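Local coordinates for protein S-adenosylmethionine:tRNA ribosyltransferase-isomerase (PDB 1VKY) that probably transfers and isomerises the ribose moiety of S-adenosylmethionine onto the 7-aminomethyl-7-deazaguanine base of tRNA, giving epoxyqueuosine in the queuosine pathway, at residues L40-R45 / R49-I54; K294-L299 / A315-K320; R333-R336 / G341-M344. One frame throughout, in Å; residues are numbered along the deposited sequence.

Contact 1: L40-R45 / R49-I54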
ATOM      1  N   LEU B  40       6.065  10.750  14.805  1.00 24.61           N
ATOM      2  CA  LEU B  40       5.451  10.097  15.969  1.00 23.78           C
ATOM      3  C   LEU B  40       4.869  11.196  16.819  1.00 21.58           C
ATOM      4  O   LEU B  40       5.624  11.962  17.419  1.00 25.44           O
ATOM      5  CB  LEU B  40       6.500   9.315  16.793  1.00 21.56           C
ATOM      6  CG  LEU B  40       6.067   8.621  18.098  1.00 25.14           C
ATOM      7  CD1 LEU B  40       5.108   7.487  17.810  1.00 29.41           C
ATOM      8  CD2 LEU B  40       7.221   8.106  18.927  1.00 27.92           C
ATOM      9  N   MET B  41       3.543  11.251  16.902  1.00 23.00           N
ATOM     10  CA  MET B  41       2.867  12.108  17.861  1.00 25.38           C
ATOM     11  C   MET B  41       2.733  11.331  19.178  1.00 26.81           C
ATOM     12  O   MET B  41       2.258  10.218  19.190  1.00 25.37           O
ATOM     13  CB  MET B  41       1.466  12.496  17.378  1.00 26.20           C
ATOM     14  CG  MET B  41       0.814  13.556  18.250  1.00 28.50           C
ATOM     15  SD  MET B  41      -0.764  14.155  17.631  1.00 31.04           S
ATOM     16  CE  MET B  41      -0.310  15.007  16.140  1.00 31.19           C
ATOM     17  N   VAL B  42       3.124  11.965  20.282  1.00 25.54           N
ATOM     18  CA  VAL B  42       3.047  11.353  21.592  1.00 24.95           C
ATOM     19  C   VAL B  42       1.999  12.065  22.427  1.00 24.18           C
ATOM     20  O   VAL B  42       2.084  13.283  22.641  1.00 24.07           O
ATOM     21  CB  VAL B  42       4.414  11.397  22.304  1.00 25.06           C
ATOM     22  CG1 VAL B  42       4.350  10.677  23.621  1.00 27.47           C
ATOM     23  CG2 VAL B  42       5.509  10.741  21.422  1.00 27.70           C
ATOM     24  N   LEU B  43       1.073  11.271  22.950  1.00 25.16           N
ATOM     25  CA  LEU B  43      -0.013  11.701  23.805  1.00 24.91           C
ATOM     26  C   LEU B  43       0.186  11.179  25.239  1.00 26.44           C
ATOM     27  O   LEU B  43       0.321   9.987  25.461  1.00 25.55           O
ATOM     28  CB  LEU B  43      -1.347  11.169  23.251  1.00 22.47           C
ATOM     29  CG  LEU B  43      -2.036  12.046  22.187  1.00 26.47           C
ATOM     30  CD1 LEU B  43      -1.190  12.317  21.041  1.00 32.64           C
ATOM     31  CD2 LEU B  43      -3.301  11.396  21.764  1.00 26.98           C
ATOM     32  N   HIS B  44       0.212  12.108  26.190  1.00 24.74           N
ATOM     33  CA  HIS B  44       0.371  11.796  27.602  1.00 25.58           C
ATOM     34  C   HIS B  44      -0.994  11.997  28.252  1.00 24.54           C
ATOM     35  O   HIS B  44      -1.422  13.127  28.487  1.00 24.61           O
ATOM     36  CB  HIS B  44       1.408  12.729  28.236  1.00 27.06           C
ATOM     37  CG  HIS B  44       2.778  12.641  27.632  1.00 29.15           C
ATOM     38  ND1 HIS B  44       3.764  11.833  28.146  1.00 28.02           N
ATOM     39  CD2 HIS B  44       3.334  13.284  26.575  1.00 27.08           C
ATOM     40  CE1 HIS B  44       4.869  11.978  27.434  1.00 28.25           C
ATOM     41  NE2 HIS B  44       4.638  12.859  26.482  1.00 28.07           N
ATOM     42  N   ARG B  45      -1.688  10.911  28.534  1.00 22.53           N
ATOM     43  CA  ARG B  45      -3.110  11.048  28.891  1.00 25.65           C
ATOM     44  C   ARG B  45      -3.376  11.797  30.167  1.00 27.98           C
ATOM     45  O   ARG B  45      -4.266  12.620  30.193  1.00 34.88           O
ATOM     46  CB  ARG B  45      -3.795   9.694  28.981  1.00 27.48           C
ATOM     47  CG  ARG B  45      -3.947   8.969  27.649  1.00 25.39           C
ATOM     48  CD  ARG B  45      -4.365   7.538  27.854  1.00 30.26           C
ATOM     49  NE  ARG B  45      -3.311   6.699  28.414  1.00 29.15           N
ATOM     50  CZ  ARG B  45      -3.499   5.431  28.733  1.00 29.91           C
ATOM     51  NH1 ARG B  45      -2.510   4.718  29.218  1.00 26.57           N
ATOM     52  NH2 ARG B  45      -4.686   4.872  28.567  1.00 31.17           N
ATOM     53  N   ARG B  49      -0.495  16.310  27.773  1.00 28.42           N
ATOM     54  CA  ARG B  49       0.557  16.834  26.948  1.00 26.12           C
ATOM     55  C   ARG B  49       0.637  16.088  25.609  1.00 26.44           C
ATOM     56  O   ARG B  49       0.519  14.857  25.542  1.00 23.85           O
ATOM     57  CB  ARG B  49       1.875  16.710  27.683  1.00 25.89           C
ATOM     58  CG  ARG B  49       3.012  17.328  26.933  1.00 26.64           C
ATOM     59  CD  ARG B  49       4.387  17.028  27.576  1.00 33.79           C
ATOM     60  NE  ARG B  49       5.400  17.713  26.785  1.00 34.70           N
ATOM     61  CZ  ARG B  49       6.695  17.435  26.767  1.00 30.94           C
ATOM     62  NH1 ARG B  49       7.207  16.480  27.534  1.00 30.76           N
ATOM     63  NH2 ARG B  49       7.480  18.148  25.976  1.00 37.88           N
ATOM     64  N   ILE B  50       0.794  16.867  24.539  1.00 27.80           N
ATOM     65  CA  ILE B  50       1.013  16.331  23.194  1.00 30.33           C
ATOM     66  C   ILE B  50       2.401  16.769  22.704  1.00 30.38           C
ATOM     67  O   ILE B  50       2.767  17.957  22.813  1.00 32.48           O
ATOM     68  CB  ILE B  50      -0.094  16.813  22.221  1.00 28.35           C
ATOM     69  CG1 ILE B  50      -1.482  16.413  22.734  1.00 32.72           C
ATOM     70  CG2 ILE B  50       0.079  16.220  20.834  1.00 31.44           C
ATOM     71  CD1 ILE B  50      -2.621  16.880  21.821  1.00 30.86           C
ATOM     72  N   GLU B  51       3.161  15.829  22.157  1.00 29.19           N
ATOM     73  CA  GLU B  51       4.458  16.134  21.550  1.00 27.78           C
ATOM     74  C   GLU B  51       4.567  15.631  20.136  1.00 27.91           C
ATOM     75  O   GLU B  51       3.908  14.664  19.727  1.00 27.60           O
ATOM     76  CB  GLU B  51       5.608  15.482  22.305  1.00 28.91           C
ATOM     77  CG  GLU B  51       5.703  15.761  23.779  1.00 29.36           C
ATOM     78  CD  GLU B  51       6.914  15.059  24.348  1.00 29.39           C
ATOM     79  OE1 GLU B  51       6.783  14.002  25.004  1.00 26.14           O
ATOM     80  OE2 GLU B  51       7.992  15.554  24.066  1.00 29.45           O
ATOM     81  N   HIS B  52       5.450  16.282  19.386  1.00 26.23           N
ATOM     82  CA  HIS B  52       5.644  15.960  17.971  1.00 29.00           C
ATOM     83  C   HIS B  52       7.090  15.516  17.751  1.00 30.84           C
ATOM     84  O   HIS B  52       7.992  16.325  17.803  1.00 29.74           O
ATOM     85  CB  HIS B  52       5.302  17.198  17.154  1.00 28.37           C
ATOM     86  CG  HIS B  52       3.917  17.679  17.417  1.00 30.36           C
ATOM     87  ND1 HIS B  52       2.811  17.083  16.860  1.00 29.90           N
ATOM     88  CD2 HIS B  52       3.453  18.630  18.257  1.00 31.64           C
ATOM     89  CE1 HIS B  52       1.722  17.682  17.309  1.00 29.28           C
ATOM     90  NE2 HIS B  52       2.085  18.622  18.161  1.00 37.47           N
ATOM     91  N   ARG B  53       7.276  14.217  17.499  1.00 29.33           N
ATOM     92  CA  ARG B  53       8.593  13.566  17.490  1.00 28.88           C
ATOM     93  C   ARG B  53       8.735  12.776  16.184  1.00 28.01           C
ATOM     94  O   ARG B  53       7.896  12.922  15.284  1.00 28.29           O
ATOM     95  CB  ARG B  53       8.745  12.654  18.717  1.00 29.30           C
ATOM     96  CG  ARG B  53       8.595  13.441  20.027  1.00 31.06           C
ATOM     97  CD  ARG B  53       9.800  14.421  20.309  1.00 25.14           C
ATOM     98  NE  ARG B  53      10.440  13.729  21.359  1.00 38.77           N
ATOM     99  CZ  ARG B  53      11.657  13.335  21.418  1.00 38.09           C
ATOM    100  NH1 ARG B  53      12.587  13.684  20.567  1.00 34.55           N
ATOM    101  NH2 ARG B  53      11.963  12.654  22.469  1.00 41.34           N
ATOM    102  N   ILE B  54       9.831  12.024  16.100  1.00 27.65           N
ATOM    103  CA  ILE B  54      10.141  11.104  15.017  1.00 28.58           C
ATOM    104  C   ILE B  54      10.159   9.714  15.606  1.00 28.62           C
ATOM    105  O   ILE B  54      10.537   9.552  16.766  1.00 26.99           O
ATOM    106  CB  ILE B  54      11.541  11.434  14.414  1.00 30.07           C
ATOM    107  CG1 ILE B  54      11.534  12.828  13.825  1.00 35.08           C
ATOM    108  CG2 ILE B  54      11.965  10.418  13.375  1.00 37.01           C
ATOM    109  CD1 ILE B  54      10.424  13.067  12.865  1.00 39.00           C
TER
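His44 and Glu51 meet through one directed bond: His44 NE2 donates to Glu51 OE1 over 2.8 Å, with an N-H...O angle of 162°. Glu51 OE1 lies close to the plane of the imidazole ring and accepts through its anti lone pair, the one turned away from OE2. OE1 also bonds to the hydroxyl of Tyr61, so two groups grip this oxygen. Beside it, the Arg49 chain runs extended alongside the His44 ring, the guanidinium plane nearly parallel to that of the imidazole, and lays one face over Glu51 CD. Arg49 NH2 is 3.3 Å from Glu51 OE2, a salt bridge of charges alone, because no N-H points at the oxygen.

The other face of the strand pair is mostly apolar. Met41 CG packs 3.8 Å from Ile50 CG2, and Leu43 CD1 reaches the same methyl at 4.1 Å. Met41 is extended until its last torsion (chi3 -67°), and that bend lays CE at the edge of the His52 ring, 3.6 Å from His52 CE1. His52 in turn spends ND1 on the hydroxyl of Tyr335, while Phe322 of helix 320-332 covers Leu43 and Ile50.

Backbone bonds set the register of the two strands. Val42 and Glu51 form a hydrogen-bonded pair, Glu51 N to Val42 O being 2.8 Å, as do Leu40 and Arg53; Met41 with His52 and Leu43 with Ile50 are non-hydrogen-bonded pairs. With the strand directions 159° apart, this is an antiparallel beta hairpin, and its strand 49-54 forms one edge of the nine-stranded mixed sheet.

Contact 2: K294-L299 / A315-K320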
ATOM      1  N   LYS B 294      -7.560  -3.297  30.736  1.00 29.06           N
ATOM      2  CA  LYS B 294      -7.062  -4.136  31.803  1.00 29.19           C
ATOM      3  C   LYS B 294      -5.642  -4.635  31.599  1.00 28.55           C
ATOM      4  O   LYS B 294      -4.943  -4.982  32.556  1.00 26.46           O
ATOM      5  CB  LYS B 294      -7.988  -5.333  31.966  1.00 28.06           C
ATOM      6  CG  LYS B 294      -9.360  -4.917  32.460  1.00 30.98           C
ATOM      7  CD  LYS B 294     -10.330  -6.130  32.571  1.00 36.41           C
ATOM      8  CE  LYS B 294     -11.642  -5.728  33.296  1.00 48.46           C
ATOM      9  NZ  LYS B 294     -11.536  -4.543  34.256  1.00 55.29           N
ATOM     10  N   LEU B 295      -5.202  -4.738  30.372  1.00 26.61           N
ATOM     11  CA  LEU B 295      -3.857  -5.261  30.122  1.00 26.05           C
ATOM     12  C   LEU B 295      -2.951  -4.259  29.417  1.00 29.23           C
ATOM     13  O   LEU B 295      -1.737  -4.202  29.653  1.00 36.10           O
ATOM     14  CB  LEU B 295      -3.889  -6.563  29.314  1.00 27.90           C
ATOM     15  CG  LEU B 295      -3.853  -7.894  30.034  1.00 31.34           C
ATOM     16  CD1 LEU B 295      -3.784  -9.023  29.080  1.00 33.76           C
ATOM     17  CD2 LEU B 295      -2.713  -8.005  31.089  1.00 35.35           C
ATOM     18  N   VAL B 296      -3.518  -3.388  28.636  1.00 20.84           N
ATOM     19  CA  VAL B 296      -2.683  -2.482  27.830  1.00 20.68           C
ATOM     20  C   VAL B 296      -2.387  -1.164  28.562  1.00 24.54           C
ATOM     21  O   VAL B 296      -3.317  -0.416  28.868  1.00 23.89           O
ATOM     22  CB  VAL B 296      -3.392  -2.202  26.521  1.00 18.96           C
ATOM     23  CG1 VAL B 296      -2.543  -1.230  25.632  1.00 23.98           C
ATOM     24  CG2 VAL B 296      -3.694  -3.483  25.781  1.00 25.26           C
ATOM     25  N   ASP B 297      -1.108  -0.882  28.833  1.00 23.52           N
ATOM     26  CA  ASP B 297      -0.709   0.361  29.549  1.00 24.63           C
ATOM     27  C   ASP B 297      -0.351   1.524  28.633  1.00 23.86           C
ATOM     28  O   ASP B 297      -0.372   2.693  29.043  1.00 24.36           O
ATOM     29  CB  ASP B 297       0.470   0.100  30.476  1.00 24.68           C
ATOM     30  CG  ASP B 297       0.200  -1.049  31.432  1.00 26.66           C
ATOM     31  OD1 ASP B 297      -0.863  -1.042  32.077  1.00 30.92           O
ATOM     32  OD2 ASP B 297       0.971  -2.022  31.567  1.00 27.06           O
ATOM     33  N   ALA B 298       0.004   1.203  27.400  1.00 23.92           N
ATOM     34  CA  ALA B 298       0.388   2.170  26.385  1.00 21.84           C
ATOM     35  C   ALA B 298       0.142   1.588  25.017  1.00 22.95           C
ATOM     36  O   ALA B 298       0.016   0.387  24.869  1.00 20.71           O
ATOM     37  CB  ALA B 298       1.829   2.564  26.554  1.00 23.62           C
ATOM     38  N   LEU B 299       0.076   2.433  23.988  1.00 23.91           N
ATOM     39  CA  LEU B 299      -0.395   1.961  22.671  1.00 22.06           C
ATOM     40  C   LEU B 299       0.372   2.685  21.552  1.00 23.41           C
ATOM     41  O   LEU B 299       0.419   3.904  21.573  1.00 23.51           O
ATOM     42  CB  LEU B 299      -1.906   2.203  22.515  1.00 21.79           C
ATOM     43  CG  LEU B 299      -2.529   1.975  21.100  1.00 24.67           C
ATOM     44  CD1 LEU B 299      -2.273   0.558  20.678  1.00 24.49           C
ATOM     45  CD2 LEU B 299      -3.963   2.219  21.050  1.00 27.65           C
ATOM     46  N   ALA B 315      -9.846   6.378  20.629  1.00 23.49           N
ATOM     47  CA  ALA B 315     -10.546   7.359  21.455  1.00 26.30           C
ATOM     48  C   ALA B 315     -10.872   6.774  22.836  1.00 26.95           C
ATOM     49  O   ALA B 315     -10.730   7.449  23.859  1.00 27.58           O
ATOM     50  CB  ALA B 315     -11.842   7.804  20.729  1.00 27.84           C
ATOM     51  N   ALA B 316     -11.261   5.503  22.885  1.00 25.88           N
ATOM     52  CA  ALA B 316     -11.526   4.886  24.171  1.00 23.90           C
ATOM     53  C   ALA B 316     -10.214   4.871  24.952  1.00 23.31           C
ATOM     54  O   ALA B 316     -10.211   5.031  26.164  1.00 24.74           O
ATOM     55  CB  ALA B 316     -12.067   3.494  24.013  1.00 23.32           C
ATOM     56  N   PHE B 317      -9.094   4.643  24.271  1.00 23.83           N
ATOM     57  CA  PHE B 317      -7.816   4.466  24.992  1.00 23.78           C
ATOM     58  C   PHE B 317      -7.270   5.794  25.547  1.00 25.91           C
ATOM     59  O   PHE B 317      -6.793   5.865  26.669  1.00 25.52           O
ATOM     60  CB  PHE B 317      -6.770   3.827  24.081  1.00 21.30           C
ATOM     61  CG  PHE B 317      -5.546   3.428  24.816  1.00 19.94           C
ATOM     62  CD1 PHE B 317      -5.550   2.282  25.612  1.00 19.52           C
ATOM     63  CD2 PHE B 317      -4.408   4.208  24.783  1.00 21.58           C
ATOM     64  CE1 PHE B 317      -4.422   1.926  26.356  1.00 23.52           C
ATOM     65  CE2 PHE B 317      -3.254   3.832  25.543  1.00 19.88           C
ATOM     66  CZ  PHE B 317      -3.298   2.685  26.309  1.00 23.50           C
ATOM     67  N   ALA B 318      -7.346   6.831  24.723  1.00 26.67           N
ATOM     68  CA  ALA B 318      -6.772   8.145  25.014  1.00 27.16           C
ATOM     69  C   ALA B 318      -7.753   9.126  25.639  1.00 27.88           C
ATOM     70  O   ALA B 318      -7.327  10.091  26.238  1.00 27.65           O
ATOM     71  CB  ALA B 318      -6.222   8.714  23.747  1.00 26.95           C
ATOM     72  N   GLY B 319      -9.057   8.899  25.481  1.00 28.80           N
ATOM     73  CA  GLY B 319     -10.065   9.890  25.837  1.00 28.20           C
ATOM     74  C   GLY B 319     -10.555  10.524  24.563  1.00 30.20           C
ATOM     75  O   GLY B 319      -9.746  10.958  23.760  1.00 29.33           O
ATOM     76  N   LYS B 320     -11.873  10.589  24.360  1.00 30.51           N
ATOM     77  CA  LYS B 320     -12.385  11.053  23.067  1.00 29.00           C
ATOM     78  C   LYS B 320     -12.015  12.492  22.723  1.00 29.67           C
ATOM     79  O   LYS B 320     -11.558  12.789  21.609  1.00 27.78           O
ATOM     80  CB  LYS B 320     -13.896  10.855  23.010  1.00 33.05           C
ATOM     81  CG  LYS B 320     -14.503  11.259  21.653  1.00 39.60           C
ATOM     82  CD  LYS B 320     -16.004  11.337  21.728  1.00 53.11           C
TER
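Asp297 OD2 is gripped by two groups, through a salt bridge from Arg250 NH1 and a hydrogen bond from the backbone N of Ile256, while the carbonyl carbon of Asp297 lies at the edge of the Phe317 ring. The example is one of helix-on-sheet packing: an aromatic side chain from the last turn of helix 309-318 is pushed against the turn that leads into strand 298-302 of the mixed sheet. No hydrogen bond crosses between 294-299 and 315-320, and the whole contact is made by that one ring.

With CG anti to the backbone N (chi1 -171°), Phe317 projects from its helix so that its far rim enters the bend of the chain. Val296 O lies at the edge, in the ring plane, 3.6 Å from Phe317 CE1; the Val296 side chain crosses the ring obliquely, its methyl CG1 3.7 Å from the same carbon. Ala298 CA comes obliquely to Phe317 CZ at 3.7 Å. Leu299 acts differently, coming over a face: its CB is 4.0 Å from the ring centroid, 25° off the normal, a CH-pi contact displaced toward the rim.

Phe293 adds an edge-to-face ring contact and Arg45 a cation-pi one. Immediately beyond, the helix stops at Gly319, whose phi is positive and where a CB would press on the carbonyl O of Ala318; Gly319 N closes the final turn with a bond of 2.7 Å to Ala315 O.

Contact 3: R333-R336 / G341-M344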
ATOM      1  N   ARG B 333      -0.760  20.088  11.214  1.00 29.36           N
ATOM      2  CA  ARG B 333       0.670  19.947  10.973  1.00 29.55           C
ATOM      3  C   ARG B 333       1.042  19.060   9.808  1.00 30.45           C
ATOM      4  O   ARG B 333       2.234  18.808   9.583  1.00 30.91           O
ATOM      5  CB  ARG B 333       1.340  19.396  12.236  1.00 29.35           C
ATOM      6  CG  ARG B 333       1.326  20.380  13.342  1.00 32.36           C
ATOM      7  CD  ARG B 333       1.857  19.818  14.627  1.00 39.25           C
ATOM      8  NE  ARG B 333       1.864  20.813  15.709  1.00 39.21           N
ATOM      9  CZ  ARG B 333       2.961  21.353  16.223  1.00 41.53           C
ATOM     10  NH1 ARG B 333       4.172  21.062  15.729  1.00 40.63           N
ATOM     11  NH2 ARG B 333       2.849  22.203  17.235  1.00 43.73           N
ATOM     12  N   ARG B 334       0.041  18.538   9.097  1.00 32.59           N
ATOM     13  CA  ARG B 334       0.257  17.828   7.840  1.00 31.14           C
ATOM     14  C   ARG B 334       0.909  16.467   8.075  1.00 30.44           C
ATOM     15  O   ARG B 334       1.720  15.977   7.276  1.00 26.57           O
ATOM     16  CB  ARG B 334       1.066  18.717   6.855  1.00 34.47           C
ATOM     17  CG  ARG B 334       0.489  20.135   6.644  1.00 40.16           C
ATOM     18  CD  ARG B 334      -0.831  20.194   5.906  1.00 45.81           C
ATOM     19  NE  ARG B 334      -0.704  19.713   4.534  1.00 50.32           N
ATOM     20  CZ  ARG B 334      -1.725  19.495   3.694  1.00 48.12           C
ATOM     21  NH1 ARG B 334      -2.984  19.714   4.052  1.00 46.33           N
ATOM     22  NH2 ARG B 334      -1.478  19.041   2.479  1.00 49.99           N
ATOM     23  N   TYR B 335       0.538  15.806   9.169  1.00 27.82           N
ATOM     24  CA  TYR B 335       0.954  14.415   9.345  1.00 28.26           C
ATOM     25  C   TYR B 335       0.371  13.601   8.193  1.00 27.12           C
ATOM     26  O   TYR B 335      -0.673  13.967   7.605  1.00 30.77           O
ATOM     27  CB  TYR B 335       0.414  13.820  10.670  1.00 25.52           C
ATOM     28  CG  TYR B 335       1.240  14.112  11.892  1.00 27.15           C
ATOM     29  CD1 TYR B 335       1.390  15.407  12.368  1.00 23.56           C
ATOM     30  CD2 TYR B 335       1.878  13.072  12.595  1.00 25.37           C
ATOM     31  CE1 TYR B 335       2.153  15.673  13.534  1.00 26.08           C
ATOM     32  CE2 TYR B 335       2.627  13.324  13.753  1.00 24.53           C
ATOM     33  CZ  TYR B 335       2.772  14.625  14.215  1.00 23.79           C
ATOM     34  OH  TYR B 335       3.525  14.828  15.388  1.00 28.99           O
ATOM     35  N   ARG B 336       0.967  12.450   7.958  1.00 27.82           N
ATOM     36  CA  ARG B 336       0.415  11.491   7.022  1.00 30.62           C
ATOM     37  C   ARG B 336      -0.363  10.396   7.742  1.00 31.73           C
ATOM     38  O   ARG B 336       0.052   9.922   8.831  1.00 29.98           O
ATOM     39  CB  ARG B 336       1.520  10.870   6.204  1.00 30.45           C
ATOM     40  CG  ARG B 336       2.332  11.860   5.357  1.00 38.37           C
ATOM     41  CD  ARG B 336       3.603  11.225   4.800  1.00 44.95           C
ATOM     42  NE  ARG B 336       4.287  10.470   5.855  1.00 46.47           N
ATOM     43  CZ  ARG B 336       4.559   9.158   5.860  1.00 50.69           C
ATOM     44  NH1 ARG B 336       4.253   8.360   4.815  1.00 40.26           N
ATOM     45  NH2 ARG B 336       5.166   8.644   6.946  1.00 41.61           N
ATOM     46  N   GLY B 341       1.277   5.823   6.668  1.00 29.17           N
ATOM     47  CA  GLY B 341       1.526   7.132   7.276  1.00 30.88           C
ATOM     48  C   GLY B 341       2.298   7.105   8.570  1.00 29.03           C
ATOM     49  O   GLY B 341       3.065   6.192   8.847  1.00 27.01           O
ATOM     50  N   ASP B 342       2.058   8.125   9.372  1.00 28.58           N
ATOM     51  CA  ASP B 342       2.819   8.349  10.565  1.00 28.45           C
ATOM     52  C   ASP B 342       2.210   7.531  11.738  1.00 25.22           C
ATOM     53  O   ASP B 342       1.239   6.783  11.557  1.00 23.54           O
ATOM     54  CB  ASP B 342       2.840   9.847  10.878  1.00 23.95           C
ATOM     55  CG  ASP B 342       3.607  10.624   9.846  1.00 32.30           C
ATOM     56  OD1 ASP B 342       4.686  10.152   9.454  1.00 27.58           O
ATOM     57  OD2 ASP B 342       3.202  11.703   9.394  1.00 28.69           O
ATOM     58  N   ALA B 343       2.804   7.679  12.912  1.00 27.14           N
ATOM     59  CA  ALA B 343       2.384   6.951  14.111  1.00 26.61           C
ATOM     60  C   ALA B 343       2.050   7.861  15.305  1.00 27.90           C
ATOM     61  O   ALA B 343       2.471   9.011  15.376  1.00 24.30           O
ATOM     62  CB  ALA B 343       3.440   6.004  14.525  1.00 29.72           C
ATOM     63  N   MET B 344       1.297   7.279  16.244  1.00 24.29           N
ATOM     64  CA  MET B 344       0.933   7.876  17.538  1.00 27.38           C
ATOM     65  C   MET B 344       1.327   6.892  18.653  1.00 24.89           C
ATOM     66  O   MET B 344       1.090   5.676  18.520  1.00 25.01           O
ATOM     67  CB  MET B 344      -0.576   8.094  17.552  1.00 26.89           C
ATOM     68  CG  MET B 344      -1.136   8.638  18.821  1.00 27.95           C
ATOM     69  SD  MET B 344      -2.912   8.890  18.674  1.00 30.61           S
ATOM     70  CE  MET B 344      -2.980  10.521  17.852  1.00 29.78           C
TER
HETATM   71  O   HOH W   1       5.686   6.007   6.725  1.00 39.94           O
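The backbones at Arg336 and Gly341 approach to 4.5 Å between CA atoms, and Asp342 N binds Arg336 O over a nearly straight 2.7 Å. This closes the loop that carries the chain from helix 320-332, which ends in a Schellman motif at Arg334, into strand 343-346.

Asp342 does most of the work with its two carboxylate oxygens. Asp342 OD2 takes the backbone N of Arg336 at 2.8 Å, met from above the carboxylate plane. Asp342 OD1 forms a salt bridge with Arg336 NH2 at 3.0 Å, the guanidinium turned 77° from the carboxylate, and also accepts the backbone N of Arg39, which ties the start of strand 39-44 to the same group. Tyr335 crosses the carboxylate at about a right angle, with Tyr335 CD2 3.7 Å from Asp342 OD2. Replacing Asp342 with an alanine would probably leave the guanidinium of Arg336 without its countercharge and the amides of Arg336 and Arg39 without their acceptor.

The bend at chi3 of Arg336 (-46°) folds its guanidinium back over Gly341, whose CA lies over one face near the rim. At the edge of that guanidinium, Arg336 NH2 donates to a water oxygen at 2.7 Å.

In the fold
All three contacts reach the same mixed sheet, on four successive strands: 49-54, 39-44, 343-346 and 298-302. They come in series along the chain, contact 1 first and contact 3 last. In the sheet, C-terminal strand 343-346 lies between strand 39-44 of the early hairpin and strand 298-302. The centres of contacts 1 and 3 are about 11 Å apart, those of contacts 1 and 2 about 14 Å, and those of contacts 2 and 3 about 19 Å. Met41 N probably bonds to Ala343 O (2.9 Å) to join contact 1 to contact 3; Arg45 NH2 probably bonds to Phe317 O (3.0 Å), bridging to contact 2. An early strand and the last one thus meet as neighbours in one sheet.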